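Local structure of beta-fructofuranosidase (Bifidobacterium adolescentis, 6NOB) at residues M158-A163 and I217-T222; D269-C274 and A437-A442; M341-A346 and P377-V382; F441-D444 and R448-F451. The protein probably hydrolyses terminal beta-fructofuranosides such as sucrose, releasing fructose, as a member of glycoside hydrolase family 32. All blocks are in the same frame, centred on the assembly; numbering follows the deposited sequence.

How the contacts relate
All four contacts lie in the five-bladed beta-propeller of family 32. Contact 2 is the hub: its centre is about 12 Å from that of contact 1, 8 Å from contact 3 and 9 Å from contact 4. It joins contact 1 through T222 OG1 and D269 N (2.8 Å), contact 3 through S440 OG and D378 OD2 (2.9 Å), and contact 4 through Q439 O and F451 N (3.0 Å), besides sharing F441 and A442. D269 and P377 belong to Arg-Asp-Pro and Glu-Cys-Pro sequences that in relatives line the active-site pocket. Bound di(hydroxyethyl)ether, probably from the crystallisation liquor, lies about 7 Å from the P377 side chain and 8 Å from that of W160.

Contact 1 of 4, residues M158-A163 and I217-T222; sequences MHWGHA and IRLYLT
W160 reaches over to L219 and L221 with the six-membered half of its indole, and these three side chains carry the contact. CZ3 of W160 comes within 3.4 Å of L219 CD2, the methyl meeting the ring at its edge and close to its plane. CZ2 of W160 lies 3.6 Å from L221 CB, which comes in obliquely. Between them, CH2 of W160 bridges the two leucines, 4.0 Å from L219 CD2 and 4.2 Å from L221 CB. With CG opposite the carbonyl carbon (chi1 -86°), the indole is sent across the gap, which is needed because the CA atoms of W160 and L221 stay 10.2 Å apart. The strands belong to different sheets, 159-165 and 216-227, so this is apolar packing between blades of the family 32 beta-propeller. W160 NE1 donates to F195 O on strand 190-202, which limits the rotation of the ring. An alanine in place of W160 would probably leave L219 CD2 and L221 CB facing a gap between the sheets and rob F195 O of its indole donor. F145 meets the indole with its plane turned by about 50°, while T239, on strand 235-243, touches L221.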
# COMPACT_ATOMS: atom_id res chain seq x y z
N MET A 158 8.01 8.59 -9.18
CA MET A 158 7.60 8.20 -7.84
C MET A 158 8.27 9.06 -6.77
O MET A 158 9.50 9.22 -6.77
CB MET A 158 7.90 6.72 -7.60
CG MET A 158 6.77 5.81 -8.04
SD MET A 158 5.31 6.03 -6.99
CE MET A 158 4.22 6.98 -8.05
N HIS A 159 7.45 9.59 -5.87
CA HIS A 159 7.86 10.26 -4.64
C HIS A 159 7.54 9.36 -3.45
O HIS A 159 6.88 8.32 -3.58
CB HIS A 159 7.15 11.61 -4.46
CG HIS A 159 7.26 12.54 -5.63
ND1 HIS A 159 6.93 12.17 -6.92
CD2 HIS A 159 7.64 13.83 -5.69
CE1 HIS A 159 7.11 13.20 -7.72
NE2 HIS A 159 7.55 14.22 -7.01
N TRP A 160 7.97 9.79 -2.27
CA TRP A 160 7.57 9.17 -1.01
C TRP A 160 6.73 10.17 -0.23
O TRP A 160 7.22 11.23 0.17
CB TRP A 160 8.79 8.75 -0.18
CG TRP A 160 9.32 7.39 -0.51
CD1 TRP A 160 9.43 6.82 -1.74
CD2 TRP A 160 9.82 6.43 0.43
NE1 TRP A 160 9.98 5.56 -1.63
CE2 TRP A 160 10.22 5.30 -0.31
CE3 TRP A 160 9.96 6.41 1.82
CZ2 TRP A 160 10.76 4.16 0.30
CZ3 TRP A 160 10.49 5.28 2.42
CH2 TRP A 160 10.88 4.18 1.66
N GLY A 161 5.45 9.84 -0.03
CA GLY A 161 4.64 10.56 0.93
C GLY A 161 4.94 10.08 2.34
O GLY A 161 5.62 9.08 2.55
N HIS A 162 4.41 10.81 3.32
CA HIS A 162 4.76 10.53 4.71
C HIS A 162 3.63 10.96 5.63
O HIS A 162 3.13 12.08 5.53
CB HIS A 162 6.07 11.24 5.09
CG HIS A 162 6.63 10.80 6.41
ND1 HIS A 162 7.64 11.49 7.05
CD2 HIS A 162 6.34 9.74 7.20
CE1 HIS A 162 7.94 10.88 8.18
NE2 HIS A 162 7.17 9.81 8.29
N ALA A 163 3.24 10.06 6.54
CA ALA A 163 2.23 10.33 7.55
C ALA A 163 2.62 9.62 8.84
O ALA A 163 3.32 8.60 8.81
CB ALA A 163 0.83 9.89 7.10
N ILE A 217 15.54 6.64 11.73
CA ILE A 217 15.00 5.60 10.87
C ILE A 217 15.94 5.45 9.68
O ILE A 217 16.21 6.42 8.97
CB ILE A 217 13.58 5.95 10.37
CG1 ILE A 217 12.65 6.28 11.53
CG2 ILE A 217 13.02 4.80 9.54
CD1 ILE A 217 11.33 6.87 11.06
N ARG A 218 16.44 4.24 9.47
CA ARG A 218 17.18 3.92 8.25
C ARG A 218 16.23 3.28 7.25
O ARG A 218 15.57 2.28 7.57
CB ARG A 218 18.37 3.01 8.52
CG ARG A 218 19.16 2.70 7.26
CD ARG A 218 20.57 2.19 7.54
NE ARG A 218 21.43 3.21 8.13
CZ ARG A 218 21.96 4.24 7.46
NH1 ARG A 218 21.70 4.40 6.17
NH2 ARG A 218 22.74 5.10 8.09
N LEU A 219 16.17 3.84 6.06
CA LEU A 219 15.32 3.33 5.00
C LEU A 219 16.18 2.68 3.93
O LEU A 219 17.27 3.16 3.62
CB LEU A 219 14.47 4.45 4.39
CG LEU A 219 13.65 5.07 5.52
CD1 LEU A 219 13.88 6.56 5.63
CD2 LEU A 219 12.18 4.74 5.35
N TYR A 220 15.68 1.57 3.39
CA TYR A 220 16.26 0.91 2.22
C TYR A 220 15.19 0.89 1.14
O TYR A 220 14.11 0.34 1.36
CB TYR A 220 16.72 -0.51 2.56
CG TYR A 220 17.85 -0.58 3.56
CD1 TYR A 220 19.17 -0.60 3.14
CD2 TYR A 220 17.60 -0.64 4.93
CE1 TYR A 220 20.21 -0.68 4.04
CE2 TYR A 220 18.63 -0.71 5.85
CZ TYR A 220 19.94 -0.73 5.39
OH TYR A 220 20.98 -0.80 6.29
N LEU A 221 15.49 1.48 -0.01
CA LEU A 221 14.48 1.64 -1.05
C LEU A 221 15.09 1.35 -2.42
O LEU A 221 16.31 1.25 -2.58
CB LEU A 221 13.88 3.05 -1.04
CG LEU A 221 14.82 4.19 -1.43
CD1 LEU A 221 14.12 5.19 -2.33
CD2 LEU A 221 15.36 4.88 -0.18
N THR A 222 14.21 1.22 -3.41
CA THR A 222 14.60 1.01 -4.79
C THR A 222 14.58 2.33 -5.54
O THR A 222 13.62 3.10 -5.43
CB THR A 222 13.67 0.02 -5.49
OG1 THR A 222 13.82 -1.28 -4.89
CG2 THR A 222 13.98 -0.07 -6.98

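Contact 2 of 4, residues D269-C274 and A437-A442; sequences DPKVEC and ATQSFA
K271 bends once and then runs straight to reach strand 437-442: its chain turns at chi2 (-62°) and is extended through CD and CE, which carries the ammonium alongside the backbone at S440. Q439 leaves its strand with CG anti to the backbone N (chi1 -172°), and the two side chains cross obliquely, K271 CE lying 3.7 Å from Q439 CG. In the family 32 beta-propeller this links strands 268-273 and 435-442 of two different sheets, whose segments run nearly parallel, at 19°, with axes 9.2 Å apart at closest. D269 and P270 match the Arg-Asp-Pro sequence of the family, which in relatives lines the active-site pocket, so K271 probably sits just behind that pocket. The Q439 amide is gripped at both ends from outside the contact, its NE2 giving to G197 O and its OE1 taking the N-H of L135. A water lies between the two side chains, 2.9 Å from Q439 OE1, and accepts a weak, long bond from K271 NZ. The direct link is stronger: K271 NZ donates to S440 O at 2.8 Å, standing 26° off the plane of that carbonyl.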
# COMPACT_ATOMS: atom_id res chain seq x y z
N ASP A 269 12.06 -3.34 -4.24
CA ASP A 269 11.27 -3.44 -3.02
C ASP A 269 12.04 -4.14 -1.90
O ASP A 269 11.58 -5.17 -1.38
CB ASP A 269 9.95 -4.17 -3.30
CG ASP A 269 9.20 -3.59 -4.48
OD1 ASP A 269 9.41 -2.40 -4.81
OD2 ASP A 269 8.39 -4.33 -5.09
N PRO A 270 13.19 -3.61 -1.48
CA PRO A 270 13.97 -4.29 -0.44
C PRO A 270 13.26 -4.26 0.90
O PRO A 270 12.70 -3.23 1.30
CB PRO A 270 15.27 -3.49 -0.39
CG PRO A 270 14.86 -2.12 -0.82
CD PRO A 270 13.79 -2.32 -1.86
N LYS A 271 13.28 -5.39 1.59
CA LYS A 271 12.69 -5.52 2.93
C LYS A 271 13.76 -6.09 3.85
O LYS A 271 14.20 -7.23 3.67
CB LYS A 271 11.45 -6.41 2.90
CG LYS A 271 10.26 -5.84 3.66
CD LYS A 271 10.59 -5.68 5.14
CE LYS A 271 9.44 -5.07 5.90
NZ LYS A 271 9.77 -4.90 7.35
N VAL A 272 14.18 -5.30 4.84
CA VAL A 272 15.27 -5.66 5.73
C VAL A 272 14.68 -6.09 7.06
O VAL A 272 13.99 -5.31 7.73
CB VAL A 272 16.26 -4.49 5.90
CG1 VAL A 272 17.41 -4.88 6.82
CG2 VAL A 272 16.80 -4.06 4.55
N GLU A 273 14.94 -7.34 7.45
CA GLU A 273 14.39 -7.93 8.66
C GLU A 273 15.52 -8.24 9.62
O GLU A 273 16.47 -8.95 9.26
CB GLU A 273 13.61 -9.20 8.35
CG GLU A 273 13.18 -9.98 9.58
CD GLU A 273 12.29 -9.17 10.51
OE1 GLU A 273 11.42 -8.43 9.99
OE2 GLU A 273 12.45 -9.28 11.74
N CYS A 274 15.43 -7.73 10.85
CA CYS A 274 16.51 -7.86 11.81
C CYS A 274 16.17 -8.75 12.99
O CYS A 274 17.07 -9.07 13.77
CB CYS A 274 16.95 -6.48 12.31
SG CYS A 274 17.69 -5.46 11.03
N ALA A 437 0.70 -4.97 -2.70
CA ALA A 437 1.88 -4.26 -2.21
C ALA A 437 1.97 -4.28 -0.69
O ALA A 437 2.15 -3.24 -0.04
CB ALA A 437 1.91 -2.83 -2.75
N THR A 438 1.85 -5.47 -0.11
CA THR A 438 1.90 -5.61 1.34
C THR A 438 3.31 -5.35 1.85
O THR A 438 4.30 -5.77 1.25
CB THR A 438 1.47 -7.01 1.76
OG1 THR A 438 2.26 -7.99 1.07
CG2 THR A 438 0.01 -7.24 1.43
N GLN A 439 3.39 -4.64 2.98
CA GLN A 439 4.62 -4.55 3.75
C GLN A 439 4.25 -4.66 5.22
O GLN A 439 3.21 -4.16 5.65
CB GLN A 439 5.39 -3.26 3.48
CG GLN A 439 6.77 -3.24 4.14
CD GLN A 439 7.58 -2.02 3.80
OE1 GLN A 439 7.84 -1.16 4.65
NE2 GLN A 439 8.01 -1.92 2.54
N SER A 440 5.11 -5.31 6.00
CA SER A 440 4.85 -5.55 7.40
C SER A 440 5.96 -4.96 8.26
O SER A 440 7.03 -4.60 7.77
CB SER A 440 4.71 -7.05 7.67
OG SER A 440 5.95 -7.61 8.08
N PHE A 441 5.69 -4.87 9.56
CA PHE A 441 6.70 -4.43 10.53
C PHE A 441 6.34 -5.00 11.89
O PHE A 441 5.22 -5.48 12.12
CB PHE A 441 6.82 -2.90 10.57
CG PHE A 441 5.68 -2.22 11.28
CD1 PHE A 441 4.46 -2.02 10.65
CD2 PHE A 441 5.84 -1.76 12.58
CE1 PHE A 441 3.42 -1.38 11.30
CE2 PHE A 441 4.80 -1.13 13.24
CZ PHE A 441 3.59 -0.94 12.60
N ALA A 442 7.31 -4.95 12.80
CA ALA A 442 7.13 -5.38 14.18
C ALA A 442 7.18 -4.15 15.08
O ALA A 442 8.20 -3.47 15.14
CB ALA A 442 8.20 -6.39 14.59
O HOH W 1 9.52 -1.56 6.96

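Contact 3 of 4, residues M341-A346 and P377-V382; sequences MTLFSA and PDLFQV
M341 and L343 meet P377 and L379 in a buried, mainly apolar contact between two sheets, where strand 337-347 of one faces strand 377-382 of the next. The segments are not paired as neighbours in a sheet: their axes approach to 8.8 Å and cross at -53°, and side chains fill the interval. The strands come nearest at one end, where the CA atoms of M341 and P377 are 7.0 Å apart. There the methionine lies along the proline, the two side chains sliding past each other in opposite directions. The thioether and its methyl do the touching, since M341 SD and M341 CE are both 3.8 Å from P377 CB. Extension beyond CG (chi2 -171°, chi3 -166°) is what lets the methyl reach past the sulfur to the proline. Both sheets are blades of the five-bladed propeller, and the oblique crossing is consistent with successive blades being turned against each other. P377 closes a Glu-Cys-Pro sequence that in relatives carries the acid/base, so M341 probably packs behind that site. An alanine at M341 would probably open a gap beside P377 CB and leave the proline without its flexible partner from strand 337-347. Farther along, L343 CD1 approaches L379 CD2 at 4.2 Å, a looser meeting in which the chains cross at about a right angle. V289 and V362, on the flanking strands, pack against L343, T386 and A388 against L379. D378 points its CB away from strand 337-347; its OD1 receives a weak bond from L379 N, and its OD2 is engaged by S440 OG.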
# COMPACT_ATOMS: atom_id res chain seq x y z
N MET A 341 12.78 -14.55 -4.62
CA MET A 341 13.15 -13.60 -3.58
C MET A 341 14.64 -13.76 -3.33
O MET A 341 15.08 -14.70 -2.66
CB MET A 341 12.36 -13.85 -2.30
CG MET A 341 10.93 -13.38 -2.36
SD MET A 341 10.17 -13.47 -0.74
CE MET A 341 8.45 -13.28 -1.19
N THR A 342 15.43 -12.84 -3.87
CA THR A 342 16.87 -12.89 -3.69
C THR A 342 17.25 -12.32 -2.33
O THR A 342 16.86 -11.20 -1.98
CB THR A 342 17.56 -12.13 -4.82
OG1 THR A 342 16.79 -10.98 -5.17
CG2 THR A 342 17.72 -13.03 -6.04
N LEU A 343 18.00 -13.10 -1.56
CA LEU A 343 18.34 -12.77 -0.19
C LEU A 343 19.74 -12.18 -0.11
O LEU A 343 20.67 -12.67 -0.75
CB LEU A 343 18.24 -14.01 0.70
CG LEU A 343 18.34 -13.80 2.21
CD1 LEU A 343 17.18 -12.95 2.71
CD2 LEU A 343 18.39 -15.13 2.93
N PHE A 344 19.88 -11.12 0.69
CA PHE A 344 21.15 -10.47 0.95
C PHE A 344 21.31 -10.28 2.46
O PHE A 344 20.32 -10.18 3.19
CB PHE A 344 21.27 -9.11 0.26
CG PHE A 344 21.18 -9.17 -1.24
CD1 PHE A 344 19.95 -9.20 -1.87
CD2 PHE A 344 22.33 -9.18 -2.01
CE1 PHE A 344 19.86 -9.25 -3.25
CE2 PHE A 344 22.25 -9.23 -3.39
CZ PHE A 344 21.02 -9.26 -4.01
N SER A 345 22.56 -10.21 2.91
CA SER A 345 22.83 -9.98 4.32
C SER A 345 24.02 -9.05 4.49
O SER A 345 24.94 -9.03 3.66
CB SER A 345 23.11 -11.29 5.08
OG SER A 345 24.26 -11.93 4.58
N ALA A 346 24.00 -8.29 5.58
CA ALA A 346 25.08 -7.37 5.93
C ALA A 346 25.38 -7.47 7.41
O ALA A 346 24.47 -7.65 8.23
CB ALA A 346 24.72 -5.93 5.56
N PRO A 377 8.30 -7.96 -1.60
CA PRO A 377 8.50 -9.15 -0.78
C PRO A 377 8.64 -8.79 0.69
O PRO A 377 8.78 -7.63 1.07
CB PRO A 377 9.82 -9.72 -1.33
CG PRO A 377 10.58 -8.49 -1.72
CD PRO A 377 9.55 -7.50 -2.23
N ASP A 378 8.59 -9.83 1.52
CA ASP A 378 8.75 -9.67 2.96
C ASP A 378 9.11 -11.03 3.54
O ASP A 378 8.60 -12.06 3.09
CB ASP A 378 7.48 -9.13 3.62
CG ASP A 378 7.76 -8.38 4.91
OD1 ASP A 378 8.86 -8.57 5.48
OD2 ASP A 378 6.89 -7.61 5.36
N LEU A 379 10.01 -11.03 4.52
CA LEU A 379 10.45 -12.25 5.18
C LEU A 379 10.56 -11.97 6.66
O LEU A 379 11.31 -11.08 7.08
CB LEU A 379 11.80 -12.73 4.62
CG LEU A 379 12.30 -14.09 5.10
CD1 LEU A 379 11.41 -15.21 4.56
CD2 LEU A 379 13.74 -14.30 4.68
N PHE A 380 9.80 -12.71 7.46
CA PHE A 380 9.78 -12.49 8.90
C PHE A 380 9.41 -13.80 9.58
O PHE A 380 9.07 -14.80 8.93
CB PHE A 380 8.79 -11.38 9.28
CG PHE A 380 7.40 -11.60 8.76
CD1 PHE A 380 6.47 -12.31 9.51
CD2 PHE A 380 7.02 -11.11 7.52
CE1 PHE A 380 5.19 -12.52 9.03
CE2 PHE A 380 5.74 -11.32 7.03
CZ PHE A 380 4.83 -12.03 7.79
N GLN A 381 9.46 -13.79 10.92
CA GLN A 381 9.08 -14.93 11.73
C GLN A 381 8.02 -14.51 12.74
O GLN A 381 8.12 -13.43 13.34
CB GLN A 381 10.29 -15.53 12.45
CG GLN A 381 11.20 -16.30 11.52
CD GLN A 381 12.52 -16.67 12.15
OE1 GLN A 381 12.85 -16.20 13.24
NE2 GLN A 381 13.29 -17.50 11.46
N VAL A 382 7.01 -15.35 12.91
CA VAL A 382 5.94 -15.09 13.87
C VAL A 382 5.43 -16.42 14.40
O VAL A 382 5.31 -17.40 13.65
CB VAL A 382 4.82 -14.23 13.24
CG1 VAL A 382 4.00 -15.04 12.24
CG2 VAL A 382 3.93 -13.65 14.32

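Contact 4 of 4, residues F441-D444 and R448-F451; sequences FADD and RIVF
F441 and I449 lie side by side on one face of the sheet, both side chains pointing the same way. With CG set between the backbone N and the carbonyl carbon (chi1 75°), the F441 ring swings toward strand 448-454, bringing CE1 to 3.7 Å from I449 CB and CZ to 3.9 Å from I449 CD1. The same CE1 also approaches F451 CE2 at 4.4 Å, each atom near the plane of the other ring, so the phenyl groups meet edge to edge and do not stack. L135 of strand 127-138 touches both rings. From the turn, D443 crosses I449 at about a right angle, with OD2 3.9 Å from I449 CD1, while the same oxygen forms a salt bridge with R447. R448 is on the other face with A442. Bent at chi2 and chi3, it lays one face of its guanidinium over the backbone, F441 C standing 3.4 Å above the plane, and over the A442 methyl. The group is held there by partners beyond the contact: NH1 pairs with E273 in a salt bridge, and NH2 is hydrogen-bonded to S440 OG. Between the two faces, the backbones of F441 and I449 form a hydrogen-bonded antiparallel pair, F441 N giving to I449 O at 2.8 Å and I449 N to F441 O at 2.9 Å, the latter with a nearly straight N-H (175°). A442 and R448 follow as a non-hydrogen-bonded pair, and residues 443-447 then close the antiparallel beta hairpin of strands 435-442 and 448-454 in the family 32 propeller.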
# COMPACT_ATOMS: atom_id res chain seq x y z
N PHE A 441 5.69 -4.87 9.56
CA PHE A 441 6.70 -4.43 10.53
C PHE A 441 6.34 -5.00 11.89
O PHE A 441 5.22 -5.48 12.12
CB PHE A 441 6.82 -2.90 10.57
CG PHE A 441 5.68 -2.22 11.28
CD1 PHE A 441 4.46 -2.02 10.65
CD2 PHE A 441 5.84 -1.76 12.58
CE1 PHE A 441 3.42 -1.38 11.30
CE2 PHE A 441 4.80 -1.13 13.24
CZ PHE A 441 3.59 -0.94 12.60
N ALA A 442 7.31 -4.95 12.80
CA ALA A 442 7.13 -5.38 14.18
C ALA A 442 7.18 -4.15 15.08
O ALA A 442 8.20 -3.47 15.14
CB ALA A 442 8.20 -6.39 14.59
N ASP A 443 6.07 -3.88 15.78
CA ASP A 443 6.04 -2.74 16.68
C ASP A 443 6.87 -3.05 17.94
O ASP A 443 7.48 -4.11 18.07
CB ASP A 443 4.60 -2.35 17.01
CG ASP A 443 3.88 -3.35 17.92
OD1 ASP A 443 4.45 -4.40 18.27
OD2 ASP A 443 2.71 -3.07 18.28
N ASP A 444 6.88 -2.10 18.87
CA ASP A 444 7.76 -2.23 20.04
C ASP A 444 7.38 -3.41 20.92
O ASP A 444 8.22 -3.88 21.70
CB ASP A 444 7.74 -0.94 20.86
CG ASP A 444 8.52 0.18 20.20
OD1 ASP A 444 9.68 -0.06 19.80
OD2 ASP A 444 7.98 1.30 20.08
N ARG A 448 3.27 -8.27 14.84
CA ARG A 448 3.52 -8.24 13.40
C ARG A 448 2.31 -7.61 12.71
O ARG A 448 1.22 -8.18 12.73
CB ARG A 448 3.80 -9.64 12.87
CG ARG A 448 3.95 -9.74 11.36
CD ARG A 448 5.07 -8.84 10.84
NE ARG A 448 6.36 -9.12 11.47
CZ ARG A 448 7.51 -8.58 11.08
NH1 ARG A 448 8.64 -8.88 11.71
NH2 ARG A 448 7.54 -7.74 10.06
N ILE A 449 2.51 -6.43 12.12
CA ILE A 449 1.44 -5.63 11.54
C ILE A 449 1.73 -5.41 10.07
O ILE A 449 2.86 -5.06 9.71
CB ILE A 449 1.28 -4.29 12.28
CG1 ILE A 449 1.10 -4.54 13.78
CG2 ILE A 449 0.11 -3.50 11.71
CD1 ILE A 449 1.30 -3.31 14.64
N VAL A 450 0.72 -5.58 9.22
CA VAL A 450 0.87 -5.47 7.78
C VAL A 450 -0.11 -4.43 7.24
O VAL A 450 -1.26 -4.35 7.68
CB VAL A 450 0.66 -6.83 7.08
CG1 VAL A 450 -0.69 -7.43 7.46
CG2 VAL A 450 0.80 -6.71 5.57
N PHE A 451 0.37 -3.61 6.31
CA PHE A 451 -0.46 -2.70 5.52
C PHE A 451 -0.47 -3.15 4.07
O PHE A 451 0.50 -3.72 3.57
CB PHE A 451 0.07 -1.26 5.59
CG PHE A 451 -0.37 -0.50 6.80
CD1 PHE A 451 -1.61 0.11 6.85
CD2 PHE A 451 0.48 -0.38 7.89
CE1 PHE A 451 -2.00 0.82 7.97
CE2 PHE A 451 0.09 0.34 9.01
CZ PHE A 451 -1.15 0.94 9.05